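Local atomic coordinates of hydrogenase (NiFe) small subunit HydA (Allochromatium vinosum, PDB entry 3MYR), a protein that probably relays electrons from hydrogen oxidised in the large subunit of a [NiFe] hydrogenase to an acceptor, through two [4Fe-4S] clusters and one [3Fe-4S] cluster. Residues A[148-151]-A[152-155]; A[86-90]-A[91-95]; A[134-137]-A[138-141]; A[254-258]-A[259-263]. All blocks are in the same frame, centred on the assembly; numbering follows the deposited sequence.

Interaction 1: residues A[148-151]-A[152-155]; sequences PPIP and MVIT. With SF4 (iron/sulfur cluster), chain I.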
loop_
_atom_site.group_PDB
_atom_site.type_symbol
_atom_site.label_atom_id
_atom_site.label_comp_id
_atom_site.label_asym_id
_atom_site.label_seq_id
_atom_site.Cartn_x
_atom_site.Cartn_y
_atom_site.Cartn_z
ATOM N N PRO A 148 -2.768 5.985 10.206
ATOM C CA PRO A 148 -3.589 4.997 10.949
ATOM C C PRO A 148 -3.274 5.178 12.454
ATOM O O PRO A 148 -2.418 5.998 12.808
ATOM C CB PRO A 148 -3.064 3.651 10.440
ATOM C CG PRO A 148 -1.545 3.937 10.131
ATOM C CD PRO A 148 -1.461 5.436 9.779
ATOM N N PRO A 149 -4.010 4.497 13.330
ATOM C CA PRO A 149 -3.699 4.465 14.750
ATOM C C PRO A 149 -2.302 3.846 14.906
ATOM O O PRO A 149 -1.849 3.047 14.078
ATOM C CB PRO A 149 -4.772 3.436 15.332
ATOM C CG PRO A 149 -5.913 3.435 14.229
ATOM C CD PRO A 149 -5.081 3.539 12.968
ATOM N N ILE A 150 -1.697 4.127 16.032
ATOM C CA ILE A 150 -0.433 3.483 16.440
ATOM C C ILE A 150 -0.521 1.963 16.515
ATOM O O ILE A 150 -1.427 1.424 17.110
ATOM C CB ILE A 150 0.006 4.038 17.771
ATOM C CG1 ILE A 150 0.229 5.584 17.618
ATOM C CG2 ILE A 150 1.381 3.431 18.202
ATOM C CD1 ILE A 150 0.335 6.317 19.083
ATOM N N PRO A 151 0.519 1.259 16.028
ATOM C CA PRO A 151 0.330 -0.213 15.929
ATOM C C PRO A 151 0.030 -0.804 17.286
ATOM O O PRO A 151 -0.871 -1.666 17.372
ATOM C CB PRO A 151 1.717 -0.703 15.476
ATOM C CG PRO A 151 2.172 0.442 14.511
ATOM C CD PRO A 151 1.606 1.754 15.173
ATOM N N MET A 152 0.808 -0.401 18.323
ATOM C CA MET A 152 0.596 -1.007 19.637
ATOM C C MET A 152 -0.586 -0.438 20.393
ATOM O O MET A 152 -1.010 -1.036 21.373
ATOM C CB MET A 152 1.867 -0.992 20.461
ATOM C CG MET A 152 2.667 -2.241 19.955
ATOM S SD MET A 152 3.857 -2.755 21.110
ATOM C CE MET A 152 5.070 -1.419 21.019
ATOM N N VAL A 153 -1.253 0.589 19.826
ATOM C CA VAL A 153 -2.601 0.947 20.318
ATOM C C VAL A 153 -3.615 -0.041 19.805
ATOM O O VAL A 153 -4.505 -0.479 20.546
ATOM C CB VAL A 153 -2.973 2.393 19.940
ATOM C CG1 VAL A 153 -4.473 2.656 20.173
ATOM C CG2 VAL A 153 -2.091 3.360 20.736
ATOM N N ILE A 154 -3.549 -0.376 18.520
ATOM C CA ILE A 154 -4.473 -1.404 17.984
ATOM C C ILE A 154 -4.354 -2.718 18.767
ATOM O O ILE A 154 -5.336 -3.225 19.249
ATOM C CB ILE A 154 -4.273 -1.640 16.507
ATOM C CG1 ILE A 154 -4.362 -0.296 15.774
ATOM C CG2 ILE A 154 -5.356 -2.605 15.917
ATOM C CD1 ILE A 154 -3.896 -0.402 14.301
ATOM N N THR A 155 -3.153 -3.269 18.910
ATOM C CA THR A 155 -3.061 -4.550 19.594
ATOM C C THR A 155 -3.266 -4.359 21.118
ATOM O O THR A 155 -3.667 -5.273 21.781
ATOM C CB THR A 155 -1.680 -5.232 19.326
ATOM O OG1 THR A 155 -0.633 -4.295 19.637
ATOM C CG2 THR A 155 -1.523 -5.567 17.849
HETATM FE FE1 SF4 I . -6.140 6.597 7.442
HETATM FE FE2 SF4 I . -6.809 4.007 8.237
HETATM FE FE3 SF4 I . -8.681 5.650 6.905
HETATM FE FE4 SF4 I . -6.181 4.505 5.732
HETATM S S1 SF4 I . -8.222 3.387 6.432
HETATM S S2 SF4 I . -7.202 6.482 5.427
HETATM S S3 SF4 I . -4.765 4.861 7.484
HETATM S S4 SF4 I . -7.749 6.042 8.925
#
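Ile150 and Val153 meet where the chain winds into helix 151-164: Val153 CG2 lies against Ile150 CB at 3.7 Å, the two branched side chains crossing at a slant. Beside them Ile154 CG1 packs on Pro149 CB at 3.8 Å. It gets there because CG1 stands beside the backbone N (chi1 -53°), which turns that branch back toward the start of the helix. The backbone beneath is the helix N-terminus, with Ile150 as N-cap. Ile150 O takes two donors: Ile154 N at 3.1 Å, nearly on the line of the C=O bond, and Val153 N at 2.8 Å, which comes from above the carbonyl plane and makes a more bent bond. Thr155 N then binds Pro151 O at 3.2 Å, the next step of the alpha-helix. Proline suits position 151, since a first-turn residue needs no N-H for a helical bond. Farther back, Pro148 follows a cis peptide bond after the cluster ligand Cys147, and its CB lies 3.6 Å from S3 of the [4Fe-4S] cluster. Ser20 of helix 16-23 bonds to Pro149 O, and Trp233, at the [3Fe-4S] site, packs on Ile150 and Pro151. The three prolines thus restrict the backbone between cluster ligand and helix, and Pro148 brings a ring and a backbone N without a hydrogen to S3, consistent with a rigid, apolar setting for electron transfer.

Interaction 2: residues A[86-90]-A[91-95]; sequences STVAG and HSNYS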
loop_
_atom_site.group_PDB
_atom_site.type_symbol
_atom_site.label_atom_id
_atom_site.label_comp_id
_atom_site.label_asym_id
_atom_site.label_seq_id
_atom_site.Cartn_x
_atom_site.Cartn_y
_atom_site.Cartn_z
ATOM N N SER A 86 -19.320 1.014 -3.293
ATOM C CA SER A 86 -18.320 0.098 -2.687
ATOM C C SER A 86 -19.060 -1.205 -2.422
ATOM O O SER A 86 -20.034 -1.219 -1.658
ATOM C CB SER A 86 -17.836 0.663 -1.350
ATOM O OG SER A 86 -16.724 -0.092 -0.800
ATOM N N THR A 87 -18.643 -2.287 -3.075
ATOM C CA THR A 87 -19.346 -3.581 -2.913
ATOM C C THR A 87 -18.263 -4.649 -2.783
ATOM O O THR A 87 -17.054 -4.409 -3.131
ATOM C CB THR A 87 -20.188 -3.878 -4.219
ATOM O OG1 THR A 87 -19.262 -3.991 -5.294
ATOM C CG2 THR A 87 -21.151 -2.712 -4.537
ATOM N N VAL A 88 -18.661 -5.793 -2.231
ATOM C CA VAL A 88 -17.813 -6.993 -2.193
ATOM C C VAL A 88 -18.698 -8.149 -2.597
ATOM O O VAL A 88 -19.821 -8.230 -2.115
ATOM C CB VAL A 88 -17.258 -7.300 -0.748
ATOM C CG1 VAL A 88 -16.437 -8.589 -0.765
ATOM C CG2 VAL A 88 -16.370 -6.132 -0.241
ATOM N N ALA A 89 -18.235 -9.027 -3.501
ATOM C CA ALA A 89 -19.060 -10.164 -3.970
ATOM C C ALA A 89 -20.509 -9.705 -4.438
ATOM O O ALA A 89 -21.500 -10.356 -4.143
ATOM C CB ALA A 89 -19.168 -11.242 -2.853
ATOM N N GLY A 90 -20.629 -8.518 -5.032
ATOM C CA GLY A 90 -21.945 -8.048 -5.483
ATOM C C GLY A 90 -22.879 -7.493 -4.427
ATOM O O GLY A 90 -24.018 -7.245 -4.736
ATOM N N HIS A 91 -22.431 -7.343 -3.168
ATOM C CA HIS A 91 -23.219 -6.693 -2.116
ATOM C C HIS A 91 -22.574 -5.374 -1.668
ATOM O O HIS A 91 -21.360 -5.296 -1.601
ATOM C CB HIS A 91 -23.298 -7.602 -0.904
ATOM C CG HIS A 91 -24.001 -8.885 -1.174
ATOM N ND1 HIS A 91 -25.355 -9.046 -0.960
ATOM C CD2 HIS A 91 -23.542 -10.078 -1.626
ATOM C CE1 HIS A 91 -25.704 -10.282 -1.287
ATOM N NE2 HIS A 91 -24.622 -10.931 -1.680
ATOM N N SER A 92 -23.394 -4.413 -1.230
ATOM C CA SER A 92 -22.882 -3.134 -0.805
ATOM C C SER A 92 -22.219 -3.284 0.529
ATOM O O SER A 92 -22.551 -4.161 1.320
ATOM C CB SER A 92 -24.043 -2.121 -0.716
ATOM O OG SER A 92 -24.882 -2.520 0.358
ATOM N N ASN A 93 -21.262 -2.405 0.814
ATOM C CA ASN A 93 -20.609 -2.421 2.113
ATOM C C ASN A 93 -21.668 -2.268 3.200
ATOM O O ASN A 93 -21.544 -2.861 4.293
ATOM C CB ASN A 93 -19.635 -1.248 2.244
ATOM C CG ASN A 93 -18.281 -1.470 1.516
ATOM O OD1 ASN A 93 -17.445 -0.552 1.509
ATOM N ND2 ASN A 93 -18.131 -2.575 0.791
ATOM N N TYR A 94 -22.659 -1.406 2.961
ATOM C CA TYR A 94 -23.642 -1.134 4.013
ATOM C C TYR A 94 -24.399 -2.397 4.402
ATOM O O TYR A 94 -24.565 -2.750 5.611
ATOM C CB TYR A 94 -24.644 -0.077 3.545
ATOM C CG TYR A 94 -25.753 0.124 4.548
ATOM C CD1 TYR A 94 -25.463 0.756 5.763
ATOM C CD2 TYR A 94 -27.023 -0.480 4.382
ATOM C CE1 TYR A 94 -26.428 0.926 6.751
ATOM C CE2 TYR A 94 -28.030 -0.309 5.385
ATOM C CZ TYR A 94 -27.706 0.415 6.563
ATOM O OH TYR A 94 -28.588 0.611 7.634
ATOM N N SER A 95 -24.791 -3.139 3.372
ATOM C CA SER A 95 -25.478 -4.440 3.592
ATOM C C SER A 95 -24.593 -5.449 4.408
ATOM O O SER A 95 -25.060 -6.129 5.347
ATOM C CB SER A 95 -25.788 -5.015 2.218
ATOM O OG SER A 95 -26.443 -6.182 2.390
HETATM O O HOH W 1 -15.896 -2.723 -1.074
#
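A single water is gripped by three groups of Ser86, Thr87 and Asn93: it donates to Ser86 OG at 2.8 Å and to Thr87 O, and accepts from Asn93 ND2 at 2.9 Å. Asn93 OD1 accepts from Ser86 OG in a bond modelled as very short, 2.5 Å. Ser86 OG lies anti to the backbone N (chi1 -172°), which carries it to the amide, while Asn93 N binds Ser86 O at 3.0 Å. An alanine in place of Asn93 removes the acceptor of the Ser86 hydroxyl and the donor to the water, and would probably leave both less firmly placed. Beyond this corner runs a tight hairpin. Val88 N meets His91 O at 2.8 Å, and His91 N returns the bond to Val88 O across a type I' turn. Both turn residues have positive phi, which suits Gly90. Ser92 closes the hairpin and is also the N-cap of helix 93-101, its OG accepting from Ser95 N at 3.1 Å. The hairpin of strands 87-88 and 91-92 thus leads directly into that helix, with Asn93 packed on strand 69-77, Val88 on helix 50-63, and Thr87 O and Ala89 N bonded to Thr36 and Asp8 of the large subunit.

Interaction 3: residues A[134-137]-A[138-141]; sequences DLVR and DKPV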
loop_
_atom_site.group_PDB
_atom_site.type_symbol
_atom_site.label_atom_id
_atom_site.label_comp_id
_atom_site.label_asym_id
_atom_site.label_seq_id
_atom_site.Cartn_x
_atom_site.Cartn_y
_atom_site.Cartn_z
ATOM N N ASP A 134 -22.310 6.017 13.570
ATOM C CA ASP A 134 -23.520 6.578 12.954
ATOM C C ASP A 134 -24.456 5.525 12.370
ATOM O O ASP A 134 -25.667 5.680 12.379
ATOM C CB ASP A 134 -23.174 7.617 11.865
ATOM C CG ASP A 134 -22.673 8.962 12.473
ATOM O OD1 ASP A 134 -22.587 9.104 13.721
ATOM O OD2 ASP A 134 -22.278 9.821 11.694
ATOM N N LEU A 135 -23.899 4.446 11.880
ATOM C CA LEU A 135 -24.710 3.394 11.259
ATOM C C LEU A 135 -25.096 2.239 12.165
ATOM O O LEU A 135 -26.083 1.506 11.888
ATOM C CB LEU A 135 -23.937 2.806 10.115
ATOM C CG LEU A 135 -23.927 3.495 8.739
ATOM C CD1 LEU A 135 -24.954 4.525 8.261
ATOM C CD2 LEU A 135 -22.646 3.363 7.907
ATOM N N VAL A 136 -24.309 2.032 13.213
ATOM C CA VAL A 136 -24.472 0.868 14.023
ATOM C C VAL A 136 -24.710 1.373 15.424
ATOM O O VAL A 136 -23.765 1.826 16.129
ATOM C CB VAL A 136 -23.192 -0.003 14.040
ATOM C CG1 VAL A 136 -23.430 -1.213 15.024
ATOM C CG2 VAL A 136 -22.881 -0.501 12.620
ATOM N N ARG A 137 -25.956 1.257 15.869
ATOM C CA ARG A 137 -26.348 1.813 17.164
ATOM C C ARG A 137 -26.701 0.763 18.200
ATOM O O ARG A 137 -26.839 1.073 19.396
ATOM C CB ARG A 137 -27.510 2.796 17.020
ATOM C CG ARG A 137 -27.053 4.156 16.364
ATOM C CD ARG A 137 -28.233 5.054 16.060
ATOM N NE ARG A 137 -28.981 5.358 17.280
ATOM C CZ ARG A 137 -28.519 6.050 18.319
ATOM N NH1 ARG A 137 -27.297 6.618 18.279
ATOM N NH2 ARG A 137 -29.339 6.238 19.366
ATOM N N ASP A 138 -26.914 -0.477 17.820
ATOM C CA ASP A 138 -27.413 -1.231 18.938
ATOM C C ASP A 138 -26.399 -2.223 19.502
ATOM O O ASP A 138 -26.748 -3.227 20.027
ATOM C CB ASP A 138 -28.904 -1.656 18.741
ATOM C CG ASP A 138 -29.882 -0.372 18.644
ATOM O OD1 ASP A 138 -30.127 0.349 19.693
ATOM O OD2 ASP A 138 -30.347 -0.064 17.482
ATOM N N LYS A 139 -25.117 -1.837 19.397
ATOM C CA LYS A 139 -23.959 -2.663 19.602
ATOM C C LYS A 139 -22.890 -1.863 20.325
ATOM O O LYS A 139 -22.737 -0.707 20.066
ATOM C CB LYS A 139 -23.382 -2.974 18.254
ATOM C CG LYS A 139 -23.036 -4.333 18.091
ATOM C CD LYS A 139 -24.323 -5.176 17.820
ATOM C CE LYS A 139 -24.120 -6.395 18.584
ATOM N NZ LYS A 139 -25.085 -7.456 18.278
ATOM N N PRO A 140 -22.073 -2.515 21.173
ATOM C CA PRO A 140 -20.964 -1.764 21.711
ATOM C C PRO A 140 -19.955 -1.491 20.574
ATOM O O PRO A 140 -19.554 -2.446 19.846
ATOM C CB PRO A 140 -20.315 -2.751 22.719
ATOM C CG PRO A 140 -21.433 -3.744 23.063
ATOM C CD PRO A 140 -22.166 -3.871 21.711
ATOM N N VAL A 141 -19.545 -0.232 20.433
ATOM C CA VAL A 141 -18.586 0.153 19.393
ATOM C C VAL A 141 -17.394 0.815 20.080
ATOM O O VAL A 141 -17.531 1.761 20.846
ATOM C CB VAL A 141 -19.213 1.101 18.277
ATOM C CG1 VAL A 141 -18.051 1.660 17.304
ATOM C CG2 VAL A 141 -20.257 0.336 17.404
#
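After helix 132-135 the backbone leaves helical geometry at Val136 and bends through Arg137 and Asp138 toward strand 141-144, with no hydrogen bond between residues 134-137 and 138-141. Side-chain carbon links the two arms of the bend instead. Val136 CG1, set anti to the backbone N (chi1 177°), touches Lys139 CB at 3.7 Å. Val136 CG1 also faces Val141 CG2 at 4.3 Å, a looser approach, and that CG2 lies 4.0 Å from Val136 O. A beta-branched valine suits each place, offering a methyl on a short stem. Lys139 contributes only the root of its chain here; bends at chi2 and chi3 lead the ammonium away to Glu102 O, with a weaker bond to Val101 O, close to the end of helix 93-101. Arg137 and Asp138, of opposite charge, do not pair: NE of Arg137 stays 5.6 Å from OD2 of Asp138, both residues being exposed. Val136 packs on Leu97 and Val101 of helix 93-101, and Val141 on Val107 of strand 106-110. The chemistry is therefore divided: apolar methyls join the arms and fit them to the core, while the lysine charge, set beside backbone carbonyls near a helix end, probably interacts favourably with that end's partial negative charge.

Interaction 4: residues A[254-258]-A[259-263]; sequences QFWDA and GGFYE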
loop_
_atom_site.group_PDB
_atom_site.type_symbol
_atom_site.label_atom_id
_atom_site.label_comp_id
_atom_site.label_asym_id
_atom_site.label_seq_id
_atom_site.Cartn_x
_atom_site.Cartn_y
_atom_site.Cartn_z
ATOM N N GLN A 254 -13.317 14.779 11.394
ATOM C CA GLN A 254 -13.158 15.881 10.434
ATOM C C GLN A 254 -11.824 16.608 10.421
ATOM O O GLN A 254 -11.772 17.795 10.129
ATOM C CB GLN A 254 -14.324 16.906 10.587
ATOM C CG GLN A 254 -15.718 16.340 10.062
ATOM C CD GLN A 254 -16.360 15.436 11.139
ATOM O OE1 GLN A 254 -16.467 15.850 12.303
ATOM N NE2 GLN A 254 -16.677 14.205 10.796
ATOM N N PHE A 255 -10.713 15.937 10.709
ATOM C CA PHE A 255 -9.466 16.673 10.784
ATOM C C PHE A 255 -9.040 17.161 9.407
ATOM O O PHE A 255 -8.306 18.121 9.318
ATOM C CB PHE A 255 -8.338 15.841 11.444
ATOM C CG PHE A 255 -7.752 14.773 10.540
ATOM C CD1 PHE A 255 -6.555 15.039 9.829
ATOM C CD2 PHE A 255 -8.314 13.488 10.493
ATOM C CE1 PHE A 255 -5.982 14.050 9.034
ATOM C CE2 PHE A 255 -7.725 12.447 9.715
ATOM C CZ PHE A 255 -6.542 12.716 9.008
ATOM N N TRP A 256 -9.500 16.493 8.347
ATOM C CA TRP A 256 -9.160 16.926 6.985
ATOM C C TRP A 256 -9.739 18.281 6.662
ATOM O O TRP A 256 -9.241 18.949 5.763
ATOM C CB TRP A 256 -9.718 15.960 5.922
ATOM C CG TRP A 256 -9.149 14.545 6.087
ATOM C CD1 TRP A 256 -9.811 13.451 6.545
ATOM C CD2 TRP A 256 -7.850 14.102 5.699
ATOM N NE1 TRP A 256 -8.966 12.346 6.571
ATOM C CE2 TRP A 256 -7.770 12.708 6.006
ATOM C CE3 TRP A 256 -6.725 14.756 5.136
ATOM C CZ2 TRP A 256 -6.614 11.932 5.750
ATOM C CZ3 TRP A 256 -5.563 14.011 4.887
ATOM C CH2 TRP A 256 -5.488 12.601 5.254
ATOM N N ASP A 257 -10.822 18.655 7.339
ATOM C CA ASP A 257 -11.489 19.889 7.015
ATOM C C ASP A 257 -11.252 20.947 8.074
ATOM O O ASP A 257 -12.099 21.803 8.244
ATOM C CB ASP A 257 -13.006 19.640 6.776
ATOM C CG ASP A 257 -13.257 18.826 5.458
ATOM O OD1 ASP A 257 -12.635 19.227 4.441
ATOM O OD2 ASP A 257 -14.012 17.791 5.432
ATOM N N ALA A 258 -10.132 20.893 8.782
ATOM C CA ALA A 258 -9.903 21.896 9.822
ATOM C C ALA A 258 -9.152 23.141 9.324
ATOM O O ALA A 258 -8.499 23.750 10.119
ATOM C CB ALA A 258 -9.136 21.262 11.045
ATOM N N GLY A 259 -9.255 23.566 8.082
ATOM C CA GLY A 259 -8.462 24.726 7.623
ATOM C C GLY A 259 -7.127 24.175 7.098
ATOM O O GLY A 259 -6.939 23.003 7.070
ATOM N N GLY A 260 -6.158 24.936 6.678
ATOM C CA GLY A 260 -4.940 24.171 6.198
ATOM C C GLY A 260 -4.078 23.513 7.283
ATOM O O GLY A 260 -4.003 23.964 8.426
ATOM N N PHE A 261 -3.400 22.433 6.933
ATOM C CA PHE A 261 -2.504 21.833 7.848
ATOM C C PHE A 261 -1.418 22.789 8.278
ATOM O O PHE A 261 -0.876 22.619 9.380
ATOM C CB PHE A 261 -1.861 20.587 7.232
ATOM C CG PHE A 261 -2.810 19.440 7.071
ATOM C CD1 PHE A 261 -2.865 18.720 5.888
ATOM C CD2 PHE A 261 -3.682 19.112 8.109
ATOM C CE1 PHE A 261 -3.769 17.641 5.727
ATOM C CE2 PHE A 261 -4.566 18.011 8.018
ATOM C CZ PHE A 261 -4.598 17.247 6.840
ATOM N N TYR A 262 -1.017 23.742 7.415
ATOM C CA TYR A 262 0.109 24.573 7.809
ATOM C C TYR A 262 -0.309 25.930 8.374
ATOM O O TYR A 262 0.510 26.797 8.467
ATOM C CB TYR A 262 1.091 24.731 6.651
ATOM C CG TYR A 262 1.653 23.373 6.249
ATOM C CD1 TYR A 262 2.632 22.759 7.026
ATOM C CD2 TYR A 262 1.182 22.695 5.098
ATOM C CE1 TYR A 262 3.120 21.476 6.703
ATOM C CE2 TYR A 262 1.673 21.377 4.767
ATOM C CZ TYR A 262 2.629 20.803 5.562
ATOM O OH TYR A 262 3.212 19.624 5.195
ATOM N N GLU A 263 -1.590 26.088 8.706
ATOM C CA GLU A 263 -2.082 27.341 9.298
ATOM C C GLU A 263 -2.388 27.102 10.762
ATOM O O GLU A 263 -3.139 26.190 11.059
ATOM C CB GLU A 263 -3.439 27.767 8.691
ATOM C CG GLU A 263 -3.558 27.732 7.190
ATOM C CD GLU A 263 -2.857 28.900 6.538
ATOM O OE1 GLU A 263 -2.163 29.656 7.272
ATOM O OE2 GLU A 263 -2.999 29.056 5.302
HETATM O O HOH W 2 -7.024 20.701 7.871
HETATM O O HOH W 3 -8.012 21.222 5.754
HETATM O O HOH W 4 -5.973 25.046 10.152
#
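Phe261 CG stands beside its backbone N (chi1 -71°), whereas Phe255 CG sits between backbone N and carbonyl carbon (chi1 76°), and these settings bring the two rings together with that of Trp256. Phe261 CE2 comes to the edge of the Phe255 ring, near its plane, 4.0 Å from CD1. On the other contact Trp256 CE3 meets the edge of the Phe261 ring in plane, 3.7 Å from CZ. The neighbours Phe255 and Trp256 lie partly over one another, Phe255 CZ standing 3.2 Å above the indole plane and toward its rim. A serine in place of Phe261 would probably leave a gap beside Phe255 and Trp256 and let both rings shift. The chain reverses through Gly259, whose positive phi would press any CB into Ala258 O, so glycine fits the place. Gly260 to Glu263 then form a type I turn, closed by Glu263 N to Gly260 O at 3.2 Å. Asp257 makes a salt bridge to Arg48 of the large subunit, and Phe261 N bonds to Asp52 of that subunit. This interfacial aromatic group lies near two clusters, the Cys147-bound [4Fe-4S] about 5 Å from the Trp256 side chain and the [3Fe-4S] about 6 Å from that of Phe255.

How the interactions relate
From the N terminus the four contacts follow in series; none nests in or crosses another, and each closes only a short local turn. Interaction 2 makes the hairpin that starts helix 93-101, interaction 3 the bend from helix 132-135 into strand 141-144, and interaction 1 the passage from the loop after that strand into helix 151-164. Interactions 2 and 3 touch, Tyr94 CE1 lying 4.1 Å from Leu135 CG, so one helix start is joined to another's end. Interaction 4 lies in the C-terminal part of the small subunit. Interactions 1 and 4 both come within about 6 Å of the [3Fe-4S] cluster, by the side chains of Ile150 and Phe255. Interactions 1, 2 and 4 meet the large subunit; interaction 3 does not.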